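Local structure of SnoaL-like domain-containing protein (Methylibium petroleiphilum PM1, 3G16) at residues D99-D111 with L116-Q128. The protein is of unknown function but has a cystatin-like fold and a SnoaL-like domain of the NTF2 clan, and forms a two-chain assembly. Sequence-based numbering, arbitrary orientation.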
ATOM      1  N   ASP A  99       4.765  23.271   0.086  1.00 17.49           N
ATOM      2  CA  ASP A  99       3.348  23.276   0.298  1.00 18.92           C
ATOM      3  C   ASP A  99       2.679  22.170  -0.540  1.00 19.21           C
ATOM      4  O   ASP A  99       1.656  22.391  -1.196  1.00 20.10           O
ATOM      5  CB  ASP A  99       2.733  24.647  -0.040  1.00 22.56           C
ATOM      6  CG  ASP A  99       1.347  24.825   0.566  1.00 26.75           C
ATOM      7  OD1 ASP A  99       1.092  24.251   1.660  1.00 31.31           O
ATOM      8  OD2 ASP A  99       0.534  25.566  -0.033  1.00 31.55           O
ATOM      9  N   LYS A 100       3.260  20.974  -0.484  1.00 17.30           N
ATOM     10  CA  LYS A 100       2.715  19.813  -1.191  1.00 17.25           C
ATOM     11  C   LYS A 100       2.513  18.680  -0.218  1.00 16.11           C
ATOM     12  O   LYS A 100       3.169  18.595   0.845  1.00 16.52           O
ATOM     13  CB  LYS A 100       3.632  19.341  -2.312  1.00 19.03           C
ATOM     14  CG  LYS A 100       3.751  20.420  -3.367  1.00 23.11           C
ATOM     15  CD  LYS A 100       4.663  20.089  -4.485  1.00 26.85           C
ATOM     16  CE  LYS A 100       4.005  19.211  -5.478  1.00 29.51           C
ATOM     17  NZ  LYS A 100       4.637  19.456  -6.818  1.00 31.02           N
ATOM     18  N   VAL A 101       1.531  17.862  -0.539  1.00 15.23           N
ATOM     19  CA  VAL A 101       1.160  16.711   0.260  1.00 16.42           C
ATOM     20  C   VAL A 101       1.130  15.480  -0.636  1.00 16.15           C
ATOM     21  O   VAL A 101       0.563  15.523  -1.744  1.00 17.06           O
ATOM     22  CB  VAL A 101      -0.227  16.871   0.891  1.00 16.63           C
ATOM     23  CG1 VAL A 101      -0.601  15.662   1.715  1.00 19.93           C
ATOM     24  CG2 VAL A 101      -0.280  18.149   1.751  1.00 18.35           C
ATOM     25  N   LEU A 102       1.809  14.424  -0.222  1.00 15.22           N
ATOM     26  CA  LEU A 102       1.791  13.145  -0.939  1.00 15.64           C
ATOM     27  C   LEU A 102       1.373  12.081   0.065  1.00 15.43           C
ATOM     28  O   LEU A 102       2.013  11.940   1.095  1.00 16.18           O
ATOM     29  CB  LEU A 102       3.159  12.796  -1.501  1.00 16.11           C
ATOM     30  CG  LEU A 102       3.370  11.402  -2.129  1.00 18.43           C
ATOM     31  CD1 LEU A 102       2.396  11.180  -3.321  1.00 19.16           C
ATOM     32  CD2 LEU A 102       4.838  11.205  -2.529  1.00 19.32           C
ATOM     33  N   ARG A 103       0.280  11.365  -0.194  1.00 14.39           N
ATOM     34  CA  ARG A 103      -0.133  10.257   0.650  1.00 15.26           C
ATOM     35  C   ARG A 103       0.123   8.943  -0.078  1.00 15.96           C
ATOM     36  O   ARG A 103       0.205   8.879  -1.290  1.00 15.11           O
ATOM     37  CB  ARG A 103      -1.583  10.400   1.020  1.00 15.67           C
ATOM     38  CG  ARG A 103      -1.850  11.750   1.694  1.00 15.00           C
ATOM     39  CD  ARG A 103      -3.142  11.717   2.412  1.00 16.69           C
ATOM     40  NE  ARG A 103      -3.741  13.026   2.748  1.00 16.31           N
ATOM     41  CZ  ARG A 103      -3.810  13.568   3.960  1.00 15.88           C
ATOM     42  NH1 ARG A 103      -3.241  13.016   5.007  1.00 15.60           N
ATOM     43  NH2 ARG A 103      -4.500  14.682   4.130  1.00 17.20           N
ATOM     44  N   GLY A 104       0.253   7.887   0.679  1.00 14.59           N
ATOM     45  CA  GLY A 104       0.513   6.570   0.130  1.00 14.32           C
ATOM     46  C   GLY A 104       0.400   5.465   1.130  1.00 15.09           C
ATOM     47  O   GLY A 104      -0.042   5.677   2.262  1.00 14.17           O
ATOM     48  N   ALA A 105       0.851   4.283   0.734  1.00 14.81           N
ATOM     49  CA  ALA A 105       0.872   3.138   1.636  1.00 14.88           C
ATOM     50  C   ALA A 105       2.089   2.319   1.297  1.00 16.01           C
ATOM     51  O   ALA A 105       2.609   2.396   0.176  1.00 15.81           O
ATOM     52  CB  ALA A 105      -0.403   2.323   1.528  1.00 14.80           C
ATOM     53  N   GLU A 106       2.579   1.581   2.285  1.00 14.76           N
ATOM     54  CA  GLU A 106       3.745   0.745   2.032  1.00 14.48           C
ATOM     55  C   GLU A 106       3.678  -0.565   2.766  1.00 15.22           C
ATOM     56  O   GLU A 106       3.088  -0.661   3.841  1.00 16.80           O
ATOM     57  CB  GLU A 106       5.021   1.469   2.362  1.00 15.99           C
ATOM     58  CG  GLU A 106       5.202   1.849   3.846  1.00 16.72           C
ATOM     59  CD  GLU A 106       6.280   2.927   4.040  1.00 19.18           C
ATOM     60  OE1 GLU A 106       6.635   3.607   3.089  1.00 19.48           O
ATOM     61  OE2 GLU A 106       6.703   3.104   5.210  1.00 25.65           O
ATOM     62  N   CYS A 107       4.269  -1.593   2.142  1.00 14.95           N
ATOM     63  CA  CYS A 107       4.419  -2.909   2.763  1.00 15.50           C
ATOM     64  C   CYS A 107       5.777  -2.968   3.396  1.00 14.39           C
ATOM     65  O   CYS A 107       6.773  -2.520   2.784  1.00 15.38           O
ATOM     66  CB  CYS A 107       4.314  -3.988   1.721  1.00 15.86           C
ATOM     67  SG  CYS A 107       2.631  -4.089   0.991  1.00 21.05           S
ATOM     68  N   VAL A 108       5.845  -3.512   4.616  1.00 14.97           N
ATOM     69  CA  VAL A 108       7.084  -3.601   5.370  1.00 14.97           C
ATOM     70  C   VAL A 108       7.331  -5.033   5.738  1.00 15.66           C
ATOM     71  O   VAL A 108       6.453  -5.674   6.365  1.00 18.05           O
ATOM     72  CB  VAL A 108       6.972  -2.740   6.651  1.00 15.74           C
ATOM     73  CG1 VAL A 108       8.237  -2.807   7.498  1.00 16.53           C
ATOM     74  CG2 VAL A 108       6.651  -1.283   6.326  1.00 15.77           C
ATOM     75  N   GLU A 109       8.483  -5.585   5.361  1.00 12.90           N
ATOM     76  CA  GLU A 109       8.877  -6.910   5.783  1.00 14.53           C
ATOM     77  C   GLU A 109       9.892  -6.818   6.897  1.00 13.53           C
ATOM     78  O   GLU A 109      10.841  -6.064   6.809  1.00 14.39           O
ATOM     79  CB  GLU A 109       9.518  -7.706   4.654  1.00 14.88           C
ATOM     80  CG  GLU A 109       8.639  -7.927   3.440  1.00 15.83           C
ATOM     81  CD  GLU A 109       9.235  -8.872   2.436  1.00 18.38           C
ATOM     82  OE1 GLU A 109      10.401  -9.266   2.561  1.00 18.45           O
ATOM     83  OE2 GLU A 109       8.483  -9.160   1.464  1.00 19.49           O
ATOM     84  N   PHE A 110       9.700  -7.645   7.938  1.00 13.44           N
ATOM     85  CA  PHE A 110      10.681  -7.802   8.984  1.00 14.30           C
ATOM     86  C   PHE A 110      11.563  -9.005   8.755  1.00 14.30           C
ATOM     87  O   PHE A 110      11.147 -10.023   8.211  1.00 15.90           O
ATOM     88  CB  PHE A 110       9.990  -7.924  10.345  1.00 13.41           C
ATOM     89  CG  PHE A 110       9.533  -6.602  10.876  1.00 14.89           C
ATOM     90  CD1 PHE A 110       8.332  -6.036  10.420  1.00 15.67           C
ATOM     91  CD2 PHE A 110      10.282  -5.889  11.772  1.00 16.18           C
ATOM     92  CE1 PHE A 110       7.932  -4.809  10.888  1.00 16.24           C
ATOM     93  CE2 PHE A 110       9.859  -4.662  12.244  1.00 16.33           C
ATOM     94  CZ  PHE A 110       8.701  -4.129  11.796  1.00 15.80           C
ATOM     95  N   ASP A 111      12.800  -8.835   9.181  1.00 13.45           N
ATOM     96  CA  ASP A 111      13.750  -9.945   9.364  1.00 14.34           C
ATOM     97  C   ASP A 111      13.434 -10.517  10.758  1.00 14.33           C
ATOM     98  O   ASP A 111      13.731  -9.896  11.768  1.00 15.11           O
ATOM     99  CB  ASP A 111      15.178  -9.432   9.319  1.00 15.19           C
ATOM    100  CG  ASP A 111      16.192 -10.468   9.672  1.00 17.91           C
ATOM    101  OD1 ASP A 111      16.140 -11.594   9.133  1.00 21.95           O
ATOM    102  OD2 ASP A 111      17.044 -10.200  10.505  1.00 15.95           O
ATOM    103  N   LEU A 116      14.232  -6.481  12.964  1.00 13.68           N
ATOM    104  CA  LEU A 116      14.377  -5.208  12.265  1.00 13.72           C
ATOM    105  C   LEU A 116      13.805  -5.288  10.855  1.00 13.94           C
ATOM    106  O   LEU A 116      13.523  -6.345  10.349  1.00 14.56           O
ATOM    107  CB  LEU A 116      15.842  -4.807  12.215  1.00 15.57           C
ATOM    108  CG  LEU A 116      16.450  -4.784  13.619  1.00 16.95           C
ATOM    109  CD1 LEU A 116      18.009  -4.267  13.387  1.00 16.19           C
ATOM    110  CD2 LEU A 116      15.796  -3.764  14.609  1.00 15.78           C
ATOM    111  N   ILE A 117      13.597  -4.128  10.232  1.00 13.07           N
ATOM    112  CA  ILE A 117      12.999  -4.051   8.900  1.00 13.48           C
ATOM    113  C   ILE A 117      14.010  -4.487   7.858  1.00 13.76           C
ATOM    114  O   ILE A 117      15.158  -4.022   7.872  1.00 14.25           O
ATOM    115  CB  ILE A 117      12.520  -2.632   8.613  1.00 14.34           C
ATOM    116  CG1 ILE A 117      11.401  -2.241   9.592  1.00 14.88           C
ATOM    117  CG2 ILE A 117      12.006  -2.544   7.186  1.00 14.16           C
ATOM    118  CD1 ILE A 117      11.060  -0.753   9.602  1.00 16.00           C
ATOM    119  N   ARG A 118      13.580  -5.337   6.937  1.00 13.66           N
ATOM    120  CA  ARG A 118      14.457  -5.779   5.828  1.00 15.08           C
ATOM    121  C   ARG A 118      14.066  -5.194   4.485  1.00 15.09           C
ATOM    122  O   ARG A 118      14.885  -5.141   3.598  1.00 15.60           O
ATOM    123  CB  ARG A 118      14.539  -7.316   5.746  1.00 16.18           C
ATOM    124  CG  ARG A 118      13.328  -7.973   5.239  1.00 16.84           C
ATOM    125  CD  ARG A 118      13.520  -9.478   5.165  1.00 19.05           C
ATOM    126  NE  ARG A 118      12.396 -10.123   4.542  1.00 19.15           N
ATOM    127  CZ  ARG A 118      12.204 -11.423   4.564  1.00 22.81           C
ATOM    128  NH1 ARG A 118      13.054 -12.232   5.204  1.00 24.35           N
ATOM    129  NH2 ARG A 118      11.155 -11.933   3.957  1.00 23.52           N
ATOM    130  N   GLU A 119      12.832  -4.754   4.336  1.00 13.66           N
ATOM    131  CA  GLU A 119      12.378  -4.227   3.053  1.00 14.08           C
ATOM    132  C   GLU A 119      11.143  -3.390   3.236  1.00 14.49           C
ATOM    133  O   GLU A 119      10.284  -3.722   4.049  1.00 14.13           O
ATOM    134  CB  GLU A 119      12.041  -5.394   2.128  1.00 14.70           C
ATOM    135  CG  GLU A 119      11.669  -4.998   0.711  1.00 14.80           C
ATOM    136  CD  GLU A 119      11.526  -6.195  -0.195  1.00 14.78           C
ATOM    137  OE1 GLU A 119      12.568  -6.836  -0.493  1.00 16.28           O
ATOM    138  OE2 GLU A 119      10.396  -6.535  -0.565  1.00 15.79           O
ATOM    139  N   ILE A 120      11.041  -2.326   2.428  1.00 14.63           N
ATOM    140  CA  ILE A 120       9.836  -1.477   2.373  1.00 12.63           C
ATOM    141  C   ILE A 120       9.491  -1.290   0.898  1.00 13.67           C
ATOM    142  O   ILE A 120      10.402  -1.036   0.082  1.00 14.15           O
ATOM    143  CB  ILE A 120       9.995  -0.112   3.075  1.00 13.55           C
ATOM    144  CG1 ILE A 120      10.425  -0.309   4.534  1.00 14.62           C
ATOM    145  CG2 ILE A 120       8.703   0.702   2.934  1.00 14.46           C
ATOM    146  CD1 ILE A 120      10.673   0.990   5.280  1.00 15.80           C
ATOM    147  N   ARG A 121       8.227  -1.472   0.539  1.00 12.99           N
ATOM    148  CA  ARG A 121       7.735  -1.271  -0.843  1.00 12.84           C
ATOM    149  C   ARG A 121       6.639  -0.227  -0.751  1.00 12.86           C
ATOM    150  O   ARG A 121       5.594  -0.504  -0.171  1.00 14.25           O
ATOM    151  CB  ARG A 121       7.227  -2.585  -1.411  1.00 14.89           C
ATOM    152  CG  ARG A 121       8.280  -3.687  -1.455  1.00 14.35           C
ATOM    153  CD  ARG A 121       7.825  -4.903  -2.230  1.00 14.96           C
ATOM    154  NE  ARG A 121       6.622  -5.544  -1.736  1.00 15.05           N
ATOM    155  CZ  ARG A 121       6.592  -6.383  -0.701  1.00 15.98           C
ATOM    156  NH1 ARG A 121       7.679  -6.675  -0.009  1.00 17.44           N
ATOM    157  NH2 ARG A 121       5.452  -6.960  -0.363  1.00 17.66           N
ATOM    158  N   ALA A 122       6.870   0.950  -1.362  1.00 13.82           N
ATOM    159  CA  ALA A 122       5.918   2.060  -1.240  1.00 13.58           C
ATOM    160  C   ALA A 122       5.148   2.352  -2.522  1.00 14.45           C
ATOM    161  O   ALA A 122       5.669   2.231  -3.636  1.00 14.57           O
ATOM    162  CB  ALA A 122       6.636   3.342  -0.814  1.00 16.37           C
ATOM    163  N   PHE A 123       3.895   2.736  -2.308  1.00 13.75           N
ATOM    164  CA  PHE A 123       2.893   3.006  -3.350  1.00 12.17           C
ATOM    165  C   PHE A 123       2.274   4.349  -3.038  1.00 14.70           C
ATOM    166  O   PHE A 123       2.214   4.744  -1.865  1.00 14.80           O
ATOM    167  CB  PHE A 123       1.830   1.925  -3.354  1.00 13.69           C
ATOM    168  CG  PHE A 123       2.422   0.548  -3.511  1.00 14.24           C
ATOM    169  CD1 PHE A 123       2.659   0.004  -4.747  1.00 14.03           C
ATOM    170  CD2 PHE A 123       2.833  -0.169  -2.408  1.00 14.22           C
ATOM    171  CE1 PHE A 123       3.252  -1.256  -4.902  1.00 14.51           C
ATOM    172  CE2 PHE A 123       3.430  -1.430  -2.538  1.00 14.44           C
ATOM    173  CZ  PHE A 123       3.622  -1.958  -3.781  1.00 14.19           C
ATOM    174  N   TYR A 124       1.771   5.026  -4.059  1.00 14.40           N
ATOM    175  CA  TYR A 124       1.286   6.390  -3.911  1.00 14.60           C
ATOM    176  C   TYR A 124      -0.151   6.605  -4.265  1.00 15.10           C
ATOM    177  O   TYR A 124      -0.682   5.959  -5.173  1.00 14.83           O
ATOM    178  CB  TYR A 124       2.074   7.328  -4.826  1.00 14.94           C
ATOM    179  CG  TYR A 124       3.548   7.503  -4.569  1.00 16.31           C
ATOM    180  CD1 TYR A 124       4.151   7.142  -3.356  1.00 16.55           C
ATOM    181  CD2 TYR A 124       4.341   8.133  -5.529  1.00 16.32           C
ATOM    182  CE1 TYR A 124       5.537   7.392  -3.133  1.00 16.40           C
ATOM    183  CE2 TYR A 124       5.691   8.373  -5.304  1.00 16.98           C
ATOM    184  CZ  TYR A 124       6.263   7.989  -4.125  1.00 16.74           C
ATOM    185  OH  TYR A 124       7.585   8.256  -3.877  1.00 18.90           O
ATOM    186  N   ALA A 125      -0.769   7.608  -3.617  1.00 14.33           N
ATOM    187  CA  ALA A 125      -2.081   8.086  -4.030  1.00 14.98           C
ATOM    188  C   ALA A 125      -1.887   9.057  -5.188  1.00 15.88           C
ATOM    189  O   ALA A 125      -2.245  10.242  -5.104  1.00 16.46           O
ATOM    190  CB  ALA A 125      -2.781   8.796  -2.857  1.00 14.98           C
ATOM    191  N   SER A 126      -1.310   8.557  -6.283  1.00 15.77           N
ATOM    192  CA  SER A 126      -1.039   9.356  -7.453  1.00 15.53           C
ATOM    193  C   SER A 126      -1.689   8.663  -8.653  1.00 16.17           C
ATOM    194  O   SER A 126      -1.664   7.436  -8.736  1.00 16.43           O
ATOM    195  CB  SER A 126       0.466   9.526  -7.607  1.00 17.31           C
ATOM    196  OG  SER A 126       0.761  10.367  -8.708  1.00 18.03           O
ATOM    197  N   PRO A 127      -2.291   9.421  -9.569  1.00 18.13           N
ATOM    198  CA  PRO A 127      -2.934   8.746 -10.682  1.00 19.89           C
ATOM    199  C   PRO A 127      -1.957   7.977 -11.567  1.00 17.86           C
ATOM    200  O   PRO A 127      -0.759   8.266 -11.608  1.00 18.43           O
ATOM    201  CB  PRO A 127      -3.605   9.910 -11.439  1.00 20.12           C
ATOM    202  CG  PRO A 127      -2.889  11.069 -11.117  1.00 19.99           C
ATOM    203  CD  PRO A 127      -2.417  10.874  -9.664  1.00 18.31           C
ATOM    204  N   GLN A 128      -2.495   7.047 -12.341  1.00 18.81           N
ATOM    205  CA  GLN A 128      -1.694   6.279 -13.266  1.00 19.39           C
ATOM    206  C   GLN A 128      -1.054   7.188 -14.281  1.00 17.95           C
ATOM    207  O   GLN A 128      -1.761   8.000 -14.912  1.00 18.79           O
ATOM    208  CB  GLN A 128      -2.551   5.267 -13.975  1.00 21.40           C
ATOM    209  CG  GLN A 128      -3.181   4.306 -13.044  1.00 25.11           C
ATOM    210  CD  GLN A 128      -4.152   3.417 -13.754  1.00 29.20           C
ATOM    211  OE1 GLN A 128      -3.809   2.767 -14.759  1.00 31.15           O
ATOM    212  NE2 GLN A 128      -5.379   3.341 -13.222  1.00 31.37           N
TER
HETATM  213  O   HOH W   1      12.704  -9.164   1.075  1.00 20.63           O
HETATM  214  O   HOH W   2       5.910  -9.351   1.345  1.00 20.96           O
HETATM  215  O   HOH W   3      15.694 -11.704   6.321  1.00 29.11           O
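Glu109 holds CG opposite its carbonyl carbon (chi1 -60°) and runs extended to its carboxylate, while Arg118, with CG between its backbone N and carbonyl carbon (chi1 73°), stretches across to meet it. Arg118 NE lies 2.9 Å from Glu109 OE1, on that oxygen's anti side, and Arg118 NH2 reaches the same oxygen from above the carboxylate plane. The other oxygen, Glu109 OE2, takes Arg121 NH1 at 3.0 Å, the two groups turned 78° apart; Arg121 bends at chi3, laying one guanidinium face over Cys107 CB. Arg121 NH1 also bonds Glu119 OE2 at 2.8 Å, which probably offsets the repulsion between the stacked carboxylates of Glu109 and Glu119. An alanine in place of Glu109 would probably leave Arg118 without its carboxylate mate and Arg121 with one acceptor fewer.

Beneath this network, the backbone N atoms of Arg118 and, weakly, Glu119 both face Glu109 O: a classic beta bulge that shifts the antiparallel register by one. Toward the other end, Leu102 CD2 sits over the Tyr124 ring, 3.9 Å from its centroid, a CH-pi contact. The hairpin is central in the sheet, 100-111 bordering strand 86-95 and 116-124 bordering strand 39-42; helix 9-24 packs on Phe110, Ile117 and Ile120, while on the salt-bridge face Arg121 pairs with Glu90 of the second subunit.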